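Side-chain contacts in diphosphomevalonate decarboxylase, putative (PDB 2HKE), which probably catalyses the ATP-dependent decarboxylation of (R)-5-diphosphomevalonate to isopentenyl diphosphate in the mevalonate pathway: residues Phe46-Ser51 with Ser115-Cys120; Asn105-Ala110 with Phe356-Gln361; Ala281-Thr286 with Leu307-Ala312. The protein carries 1 engineered substitution. All blocks are in the same frame, centred on the assembly; numbering follows the deposited sequence.

Contact 1. Residues Phe46-Ser51 with Ser115-Cys120; sequences FRSKTS and SASGYC
S48 and S117 meet hydroxyl to hydroxyl where helix 114-130 packs against strand 48-55, an alpha-on-beta layer of the N-terminal domain in this GHMP-kinase-like protein. In this family the helix follows the glycine-rich loop that in relatives holds the nucleotide phosphates. The strand and helix segments run almost along each other, at 25°, with their axes 7.2 Å apart at closest approach.

One direct polar link joins the two layers: S48 OG and S117 OG lie only 2.5 Å apart, a short hydrogen bond in which either hydroxyl could be the donor. S48 turns its OG opposite the carbonyl carbon (chi1 -53°), which sends the oxygen out from the strand to the helix. S117 instead tucks its OG between its own backbone N and carbonyl carbon (chi1 58°), where it also bonds the carbonyl O of S114, one turn back. That second bond helps fix the rotation of S117, and serine suits both places because its small hydroxyl can serve a buried polar spot at short range.

S48 also packs on the helix backbone at G118, where S48 CA comes within 5.2 Å of G118 CA. S48 CB lies 3.7 Å from G118 N, a packing contact. Further along the strand T50 faces the same helix, its side chain touching A121, M122 and A125, so the branched residue supplies carbon to the interface while its hydroxyl remains available for bonding.

That hydroxyl bonds S102 OG on strand 97-104 and also reaches the helix through solvent: a water 2.6 Å from T50 OG1 donates to G118 O at 3.1 Å.

Contact 2. Residues Asn105-Ala110 with Phe356-Gln361; sequences NFPTAA and FEMLLQ
M358 points its thioether end at the turn formed by P107 to A110, crossing the proline side chain at about a right angle. Its SD lies 3.8 Å from P107 CG. The modelled approach of its terminal CE to the proline ring is too short to be trusted, so the exact place of that methyl is doubtful; as modelled, CE lies against both the proline ring and the alanine methyl, 3.9 Å from A110 CB.

The next shell sets both partners. P107 and A110 are the ends of a type II beta turn, with A109 at the positive-phi corner and a weak 3.4 Å bond from A110 N to P107 O; the turn brings both apolar groups to one methionine. A110 O is held by N297, while F46 covers P107. M358 is bonded through its backbone to V189, and its side chain also touches V189 and F326.

The turn leads into the glycine-rich loop of the GHMP family. Here it meets the segment 356-361, which lies on strand 358-363, and the contact thus joins the N-terminal to the C-terminal domain. The contact is wholly apolar, of carbon and sulfur: burial and shape hold it, without directional polar bonds, and a flexible unbranched thioether fits such a surface.

Contact 3. Residues Ala281-Thr286 with Leu307-Ala312; sequences AKKGRT and LPEAVA
K283 and E309 reach for each other from opposite directions, one from the end of helix 267-283 and the other from the first turn of helix 307-317. They meet in a salt bridge, with K283 NZ donating to E309 OE1 at 2.7 Å. E309 supplies a straight arm: CG is anti to the backbone N (chi1 -170°) and the chain stays extended beyond it. K283 does the bending, at chi2 and chi3, and so arrives partly alongside the oxygen instead of head on. Its CE lies 3.2 Å and its CD 3.3 Å from E309 OE1, and the angle CE-NZ-OE1 is about 97°. The ammonium approaches OE1 from the syn side, 26° out of the carboxylate plane. It grips mainly that one oxygen, for E309 OE2 is 3.9 Å from NZ.

The helix carrying K283 stops at this point in a Schellman motif, with R285 N turned back to the carbonyl O of N280 and G284 N making a weak bond to A281 O. G284 is the C-prime residue, and its positive phi is a conformation that glycine adopts easily. A lysine at a helix C-terminus and a glutamate at a helix N-terminus each probably interact favourably with the helix dipole, in addition to their mutual attraction. The two helices flank the strands 288-291 and 298-303 in sequence, within the C-terminal domain, and the bridge ties them together at the protein surface.

E309 OE1 has a second partner, the hydroxyl of Y279 one turn earlier on the lysine's helix, which helps hold the carboxylate in position. Y345 touches both K283 and E309. R285 lies farther off, its NH2 6.3 Å from E309 OE1, and makes its own salt bridge with D306.

How the contacts relate
Following the chain from the N terminus, the first segment met is 46-51, on strand 48-55, and the loop 105-110 and helix 114-130 come later, close together. Contact 1 closes when the chain reaches 115-120; contact 2 has by then opened at 105-110, so the two cross. Contact 2 closes only at 356-361, and contact 3, a short loop from 281-286 to 307-312, falls wholly within that span. Contact 1 joins strand to helix within the N-terminal domain, contact 3 joins helices at the edge of the C-terminal domain, and contact 2 bridges the two domains. It touches both neighbours: N105 and P107 meet 46-51, and L359 and Q361 pack on V311 and L307. Contacts 1 and 3 lie about 33 Å apart between centres.

Contact 1. Residues Phe46-Ser51 with Ser115-Cys120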
loop_
_atom_site.group_PDB
_atom_site.type_symbol
_atom_site.label_atom_id
_atom_site.label_comp_id
_atom_site.label_asym_id
_atom_site.label_seq_id
_atom_site.Cartn_x
_atom_site.Cartn_y
_atom_site.Cartn_z
ATOM N N PHE A 46 8.665 -4.479 8.612
ATOM C CA PHE A 46 8.145 -5.393 7.595
ATOM C C PHE A 46 8.374 -4.883 6.163
ATOM O O PHE A 46 8.156 -3.705 5.873
ATOM C CB PHE A 46 6.651 -5.648 7.798
ATOM C CG PHE A 46 6.301 -6.093 9.200
ATOM C CD1 PHE A 46 6.988 -7.131 9.798
ATOM C CD2 PHE A 46 5.331 -5.431 9.926
ATOM C CE1 PHE A 46 6.687 -7.515 11.102
ATOM C CE2 PHE A 46 5.024 -5.813 11.206
ATOM C CZ PHE A 46 5.671 -6.852 11.782
ATOM N N ARG A 47 8.732 -5.815 5.287
ATOM C CA ARG A 47 9.064 -5.506 3.895
ATOM C C ARG A 47 9.010 -6.777 3.050
ATOM O O ARG A 47 8.974 -7.906 3.591
ATOM C CB ARG A 47 10.444 -4.839 3.808
ATOM C CG ARG A 47 11.647 -5.773 3.972
ATOM C CD ARG A 47 11.760 -6.421 5.349
ATOM N NE ARG A 47 12.797 -7.477 5.410
ATOM C CZ ARG A 47 12.669 -8.752 5.002
ATOM N NH1 ARG A 47 11.561 -9.212 4.434
ATOM N NH2 ARG A 47 13.696 -9.582 5.137
ATOM N N SER A 48 9.013 -6.613 1.722
ATOM C CA SER A 48 9.255 -7.731 0.825
ATOM C C SER A 48 10.686 -7.666 0.340
ATOM O O SER A 48 11.275 -6.600 0.222
ATOM C CB SER A 48 8.336 -7.783 -0.384
ATOM O OG SER A 48 6.997 -7.725 0.022
ATOM N N LYS A 49 11.214 -8.836 0.040
ATOM C CA LYS A 49 12.572 -8.971 -0.408
ATOM C C LYS A 49 12.562 -9.933 -1.582
ATOM O O LYS A 49 11.897 -10.975 -1.525
ATOM C CB LYS A 49 13.400 -9.510 0.738
ATOM C CG LYS A 49 14.850 -9.817 0.399
ATOM C CD LYS A 49 15.615 -9.902 1.749
ATOM C CE LYS A 49 16.922 -10.532 1.646
ATOM N NZ LYS A 49 17.463 -10.770 3.049
ATOM N N THR A 50 13.276 -9.548 -2.655
ATOM C CA THR A 50 13.505 -10.414 -3.827
ATOM C C THR A 50 14.979 -10.445 -4.202
ATOM O O THR A 50 15.637 -9.415 -4.227
ATOM C CB THR A 50 12.732 -9.937 -5.080
ATOM O OG1 THR A 50 11.334 -10.012 -4.847
ATOM C CG2 THR A 50 13.067 -10.729 -6.341
ATOM N N SER A 51 15.428 -11.637 -4.543
ATOM C CA SER A 51 16.746 -11.885 -5.102
ATOM C C SER A 51 16.549 -12.473 -6.484
ATOM O O SER A 51 15.694 -13.336 -6.699
ATOM C CB SER A 51 17.555 -12.850 -4.213
ATOM O OG SER A 51 18.032 -12.186 -3.038
ATOM N N SER A 115 1.556 -7.764 -1.747
ATOM C CA SER A 115 1.741 -7.922 -3.203
ATOM C C SER A 115 2.320 -6.654 -3.836
ATOM O O SER A 115 3.167 -6.721 -4.741
ATOM C CB SER A 115 0.419 -8.308 -3.880
ATOM O OG SER A 115 -0.298 -7.127 -4.187
ATOM N N ALA A 116 1.908 -5.498 -3.342
ATOM C CA ALA A 116 2.453 -4.221 -3.808
ATOM C C ALA A 116 3.961 -4.182 -3.608
ATOM O O ALA A 116 4.718 -3.802 -4.500
ATOM C CB ALA A 116 1.833 -3.072 -3.042
ATOM N N SER A 117 4.384 -4.539 -2.409
ATOM C CA SER A 117 5.798 -4.478 -2.077
ATOM C C SER A 117 6.581 -5.564 -2.825
ATOM O O SER A 117 7.716 -5.319 -3.320
ATOM C CB SER A 117 5.943 -4.566 -0.566
ATOM O OG SER A 117 5.367 -5.766 -0.065
ATOM N N GLY A 118 5.969 -6.731 -2.957
ATOM C CA GLY A 118 6.591 -7.877 -3.619
ATOM C C GLY A 118 6.868 -7.652 -5.091
ATOM O O GLY A 118 7.965 -7.909 -5.578
ATOM N N TYR A 119 5.886 -7.144 -5.820
ATOM C CA TYR A 119 6.078 -6.862 -7.225
ATOM C C TYR A 119 7.031 -5.697 -7.437
ATOM O O TYR A 119 7.791 -5.681 -8.420
ATOM C CB TYR A 119 4.733 -6.569 -7.886
ATOM C CG TYR A 119 3.976 -7.847 -8.151
ATOM C CD1 TYR A 119 4.479 -8.779 -9.029
ATOM C CD2 TYR A 119 2.738 -8.098 -7.558
ATOM C CE1 TYR A 119 3.783 -9.936 -9.336
ATOM C CE2 TYR A 119 2.033 -9.295 -7.841
ATOM C CZ TYR A 119 2.589 -10.187 -8.734
ATOM O OH TYR A 119 1.981 -11.370 -9.080
ATOM N N CYS A 120 6.982 -4.720 -6.548
ATOM C CA CYS A 120 7.942 -3.604 -6.649
ATOM C C CYS A 120 9.374 -4.114 -6.431
ATOM O O CYS A 120 10.274 -3.797 -7.201
ATOM C CB CYS A 120 7.607 -2.540 -5.672
ATOM S SG CYS A 120 8.571 -1.044 -5.897
HETATM O O HOH W 1 9.388 -9.393 -3.265
#

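Contact 2. Residues Asn105-Ala110 with Phe356-Gln361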
loop_
_atom_site.group_PDB
_atom_site.type_symbol
_atom_site.label_atom_id
_atom_site.label_comp_id
_atom_site.label_asym_id
_atom_site.label_seq_id
_atom_site.Cartn_x
_atom_site.Cartn_y
_atom_site.Cartn_z
ATOM N N ASN A 105 8.234 -10.659 5.299
ATOM C CA ASN A 105 8.142 -10.976 6.733
ATOM C C ASN A 105 6.913 -10.346 7.397
ATOM O O ASN A 105 6.901 -10.125 8.595
ATOM C CB ASN A 105 9.412 -10.550 7.449
ATOM C CG ASN A 105 9.611 -9.047 7.472
ATOM O OD1 ASN A 105 9.005 -8.292 6.678
ATOM N ND2 ASN A 105 10.442 -8.583 8.404
ATOM N N PHE A 106 5.882 -10.051 6.624
ATOM C CA PHE A 106 4.674 -9.503 7.212
ATOM C C PHE A 106 4.030 -10.628 7.989
ATOM O O PHE A 106 3.988 -11.777 7.512
ATOM C CB PHE A 106 3.706 -8.975 6.163
ATOM C CG PHE A 106 4.119 -7.647 5.594
ATOM C CD1 PHE A 106 4.879 -7.580 4.452
ATOM C CD2 PHE A 106 3.747 -6.469 6.227
ATOM C CE1 PHE A 106 5.292 -6.339 3.932
ATOM C CE2 PHE A 106 4.127 -5.226 5.717
ATOM C CZ PHE A 106 4.918 -5.168 4.575
ATOM N N PRO A 107 3.507 -10.311 9.180
ATOM C CA PRO A 107 2.789 -11.333 9.939
ATOM C C PRO A 107 1.734 -12.003 9.084
ATOM O O PRO A 107 0.995 -11.337 8.350
ATOM C CB PRO A 107 2.135 -10.541 11.064
ATOM C CG PRO A 107 3.025 -9.415 11.254
ATOM C CD PRO A 107 3.522 -9.024 9.891
ATOM N N THR A 108 1.685 -13.332 9.149
ATOM C CA THR A 108 0.737 -14.076 8.343
ATOM C C THR A 108 -0.679 -13.780 8.883
ATOM O O THR A 108 -0.887 -13.554 10.109
ATOM C CB THR A 108 1.080 -15.593 8.377
ATOM O OG1 THR A 108 0.370 -16.286 7.344
ATOM C CG2 THR A 108 0.732 -16.165 9.720
ATOM N N ALA A 109 -1.646 -13.746 7.978
ATOM C CA ALA A 109 -3.049 -13.516 8.345
ATOM C C ALA A 109 -3.397 -12.043 8.605
ATOM O O ALA A 109 -4.560 -11.740 8.831
ATOM C CB ALA A 109 -3.446 -14.357 9.546
ATOM N N ALA A 110 -2.414 -11.144 8.566
ATOM C CA ALA A 110 -2.661 -9.754 8.878
ATOM C C ALA A 110 -3.283 -9.009 7.665
ATOM O O ALA A 110 -3.891 -7.928 7.810
ATOM C CB ALA A 110 -1.367 -9.097 9.351
ATOM N N PHE A 356 -6.464 -5.204 18.883
ATOM C CA PHE A 356 -6.033 -5.337 17.485
ATOM C C PHE A 356 -5.205 -6.602 17.343
ATOM O O PHE A 356 -4.590 -7.096 18.324
ATOM C CB PHE A 356 -5.179 -4.143 17.042
ATOM C CG PHE A 356 -5.845 -2.801 17.208
ATOM C CD1 PHE A 356 -7.162 -2.588 16.799
ATOM C CD2 PHE A 356 -5.114 -1.717 17.698
ATOM C CE1 PHE A 356 -7.765 -1.350 16.938
ATOM C CE2 PHE A 356 -5.759 -0.442 17.856
ATOM C CZ PHE A 356 -7.055 -0.284 17.439
ATOM N N GLU A 357 -5.121 -7.109 16.122
ATOM C CA GLU A 357 -4.219 -8.215 15.848
ATOM C C GLU A 357 -2.785 -7.699 16.008
ATOM O O GLU A 357 -1.909 -8.408 16.466
ATOM C CB GLU A 357 -4.451 -8.765 14.466
ATOM C CG GLU A 357 -5.829 -9.271 14.214
ATOM C CD GLU A 357 -6.213 -10.347 15.235
ATOM O OE1 GLU A 357 -5.634 -11.461 15.148
ATOM O OE2 GLU A 357 -7.035 -10.042 16.133
ATOM N N MET A 358 -2.563 -6.444 15.629
ATOM C CA MET A 358 -1.288 -5.791 15.826
ATOM C C MET A 358 -1.496 -4.337 15.514
ATOM O O MET A 358 -2.489 -3.970 14.901
ATOM C CB MET A 358 -0.204 -6.350 14.901
ATOM C CG MET A 358 -0.054 -5.657 13.586
ATOM S SD MET A 358 1.384 -6.310 12.694
ATOM C CE MET A 358 0.613 -7.848 12.478
ATOM N N LEU A 359 -0.562 -3.526 15.956
ATOM C CA LEU A 359 -0.553 -2.094 15.653
ATOM C C LEU A 359 0.811 -1.693 15.142
ATOM O O LEU A 359 1.791 -1.757 15.890
ATOM C CB LEU A 359 -0.874 -1.269 16.893
ATOM C CG LEU A 359 -0.919 0.243 16.707
ATOM C CD1 LEU A 359 -2.042 0.632 15.745
ATOM C CD2 LEU A 359 -1.103 0.948 18.041
ATOM N N LEU A 360 0.850 -1.297 13.869
ATOM C CA LEU A 360 2.087 -0.961 13.166
ATOM C C LEU A 360 2.225 0.533 13.206
ATOM O O LEU A 360 1.228 1.198 13.102
ATOM C CB LEU A 360 1.966 -1.388 11.708
ATOM C CG LEU A 360 3.100 -1.122 10.741
ATOM C CD1 LEU A 360 4.473 -1.708 11.251
ATOM C CD2 LEU A 360 2.723 -1.670 9.389
ATOM N N GLN A 361 3.429 1.051 13.421
ATOM C CA GLN A 361 3.684 2.478 13.216
ATOM C C GLN A 361 4.838 2.654 12.267
ATOM O O GLN A 361 5.806 1.922 12.335
ATOM C CB GLN A 361 3.890 3.211 14.548
ATOM C CG GLN A 361 4.380 4.682 14.445
ATOM C CD GLN A 361 5.869 4.804 14.244
ATOM O OE1 GLN A 361 6.624 3.973 14.720
ATOM N NE2 GLN A 361 6.310 5.879 13.554
#

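Contact 3. Residues Ala281-Thr286 with Leu307-Ala312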
loop_
_atom_site.group_PDB
_atom_site.type_symbol
_atom_site.label_atom_id
_atom_site.label_comp_id
_atom_site.label_asym_id
_atom_site.label_seq_id
_atom_site.Cartn_x
_atom_site.Cartn_y
_atom_site.Cartn_z
ATOM N N ALA A 281 -14.107 14.838 17.180
ATOM C CA ALA A 281 -15.220 15.671 17.706
ATOM C C ALA A 281 -14.882 16.216 19.111
ATOM O O ALA A 281 -15.047 17.429 19.374
ATOM C CB ALA A 281 -16.536 14.877 17.670
ATOM N N LYS A 282 -14.357 15.345 19.976
ATOM C CA LYS A 282 -13.985 15.711 21.351
ATOM C C LYS A 282 -12.790 16.641 21.383
ATOM O O LYS A 282 -12.718 17.559 22.189
ATOM C CB LYS A 282 -13.583 14.499 22.171
ATOM C CG LYS A 282 -14.603 13.760 22.860
ATOM C CD LYS A 282 -15.303 14.524 24.022
ATOM C CE LYS A 282 -16.233 13.516 24.678
ATOM N NZ LYS A 282 -17.535 14.122 25.109
ATOM N N LYS A 283 -11.871 16.434 20.476
ATOM C CA LYS A 283 -10.698 17.282 20.361
ATOM C C LYS A 283 -11.055 18.628 19.792
ATOM O O LYS A 283 -10.368 19.595 20.048
ATOM C CB LYS A 283 -9.678 16.616 19.456
ATOM C CG LYS A 283 -9.055 15.387 20.054
ATOM C CD LYS A 283 -7.966 15.702 21.044
ATOM C CE LYS A 283 -6.655 15.922 20.391
ATOM N NZ LYS A 283 -5.688 16.271 21.479
ATOM N N GLY A 284 -12.142 18.723 19.019
ATOM C CA GLY A 284 -12.470 19.955 18.365
ATOM C C GLY A 284 -11.694 20.228 17.098
ATOM O O GLY A 284 -11.690 21.341 16.585
ATOM N N ARG A 285 -10.998 19.211 16.592
ATOM C CA ARG A 285 -10.290 19.337 15.357
ATOM C C ARG A 285 -10.023 17.948 14.799
ATOM O O ARG A 285 -10.146 16.938 15.488
ATOM C CB ARG A 285 -8.952 20.093 15.540
ATOM C CG ARG A 285 -7.963 19.348 16.377
ATOM C CD ARG A 285 -6.706 20.157 16.554
ATOM N NE ARG A 285 -5.840 19.542 17.536
ATOM C CZ ARG A 285 -4.847 18.687 17.284
ATOM N NH1 ARG A 285 -4.533 18.319 16.063
ATOM N NH2 ARG A 285 -4.158 18.188 18.303
ATOM N N THR A 286 -9.668 17.930 13.537
ATOM C CA THR A 286 -9.307 16.690 12.844
ATOM C C THR A 286 -7.842 16.367 13.184
ATOM O O THR A 286 -6.913 16.826 12.525
ATOM C CB THR A 286 -9.543 16.803 11.382
ATOM O OG1 THR A 286 -10.930 17.185 11.145
ATOM C CG2 THR A 286 -9.251 15.411 10.693
ATOM N N LEU A 307 0.359 11.633 18.264
ATOM C CA LEU A 307 0.264 10.193 18.135
ATOM C C LEU A 307 0.100 9.522 19.504
ATOM O O LEU A 307 -0.687 8.600 19.610
ATOM C CB LEU A 307 1.443 9.627 17.357
ATOM C CG LEU A 307 1.416 8.109 17.069
ATOM C CD1 LEU A 307 2.103 7.777 15.722
ATOM C CD2 LEU A 307 1.923 7.219 18.200
ATOM N N PRO A 308 0.912 9.890 20.523
ATOM C CA PRO A 308 0.756 9.180 21.810
ATOM C C PRO A 308 -0.632 9.227 22.373
ATOM O O PRO A 308 -1.139 8.148 22.807
ATOM C CB PRO A 308 1.780 9.877 22.713
ATOM C CG PRO A 308 2.891 10.207 21.658
ATOM C CD PRO A 308 2.036 10.829 20.614
ATOM N N GLU A 309 -1.275 10.393 22.346
ATOM C CA GLU A 309 -2.641 10.492 22.864
ATOM C C GLU A 309 -3.561 9.654 22.030
ATOM O O GLU A 309 -4.436 8.966 22.576
ATOM C CB GLU A 309 -3.181 11.917 22.879
ATOM C CG GLU A 309 -4.517 12.062 23.635
ATOM C CD GLU A 309 -5.024 13.471 23.665
ATOM O OE1 GLU A 309 -5.664 13.897 22.661
ATOM O OE2 GLU A 309 -4.752 14.158 24.680
ATOM N N ALA A 310 -3.402 9.740 20.711
ATOM C CA ALA A 310 -4.259 8.967 19.803
ATOM C C ALA A 310 -4.178 7.463 20.097
ATOM O O ALA A 310 -5.199 6.782 20.177
ATOM C CB ALA A 310 -3.915 9.326 18.292
ATOM N N VAL A 311 -2.971 6.943 20.268
ATOM C CA VAL A 311 -2.763 5.548 20.525
ATOM C C VAL A 311 -3.299 5.171 21.924
ATOM O O VAL A 311 -3.962 4.126 22.066
ATOM C CB VAL A 311 -1.311 5.145 20.330
ATOM C CG1 VAL A 311 -1.098 3.688 20.776
ATOM C CG2 VAL A 311 -0.877 5.379 18.883
ATOM N N ALA A 312 -3.093 6.043 22.913
ATOM C CA ALA A 312 -3.687 5.841 24.254
ATOM C C ALA A 312 -5.216 5.734 24.169
ATOM O O ALA A 312 -5.837 4.874 24.831
ATOM C CB ALA A 312 -3.304 6.990 25.228
#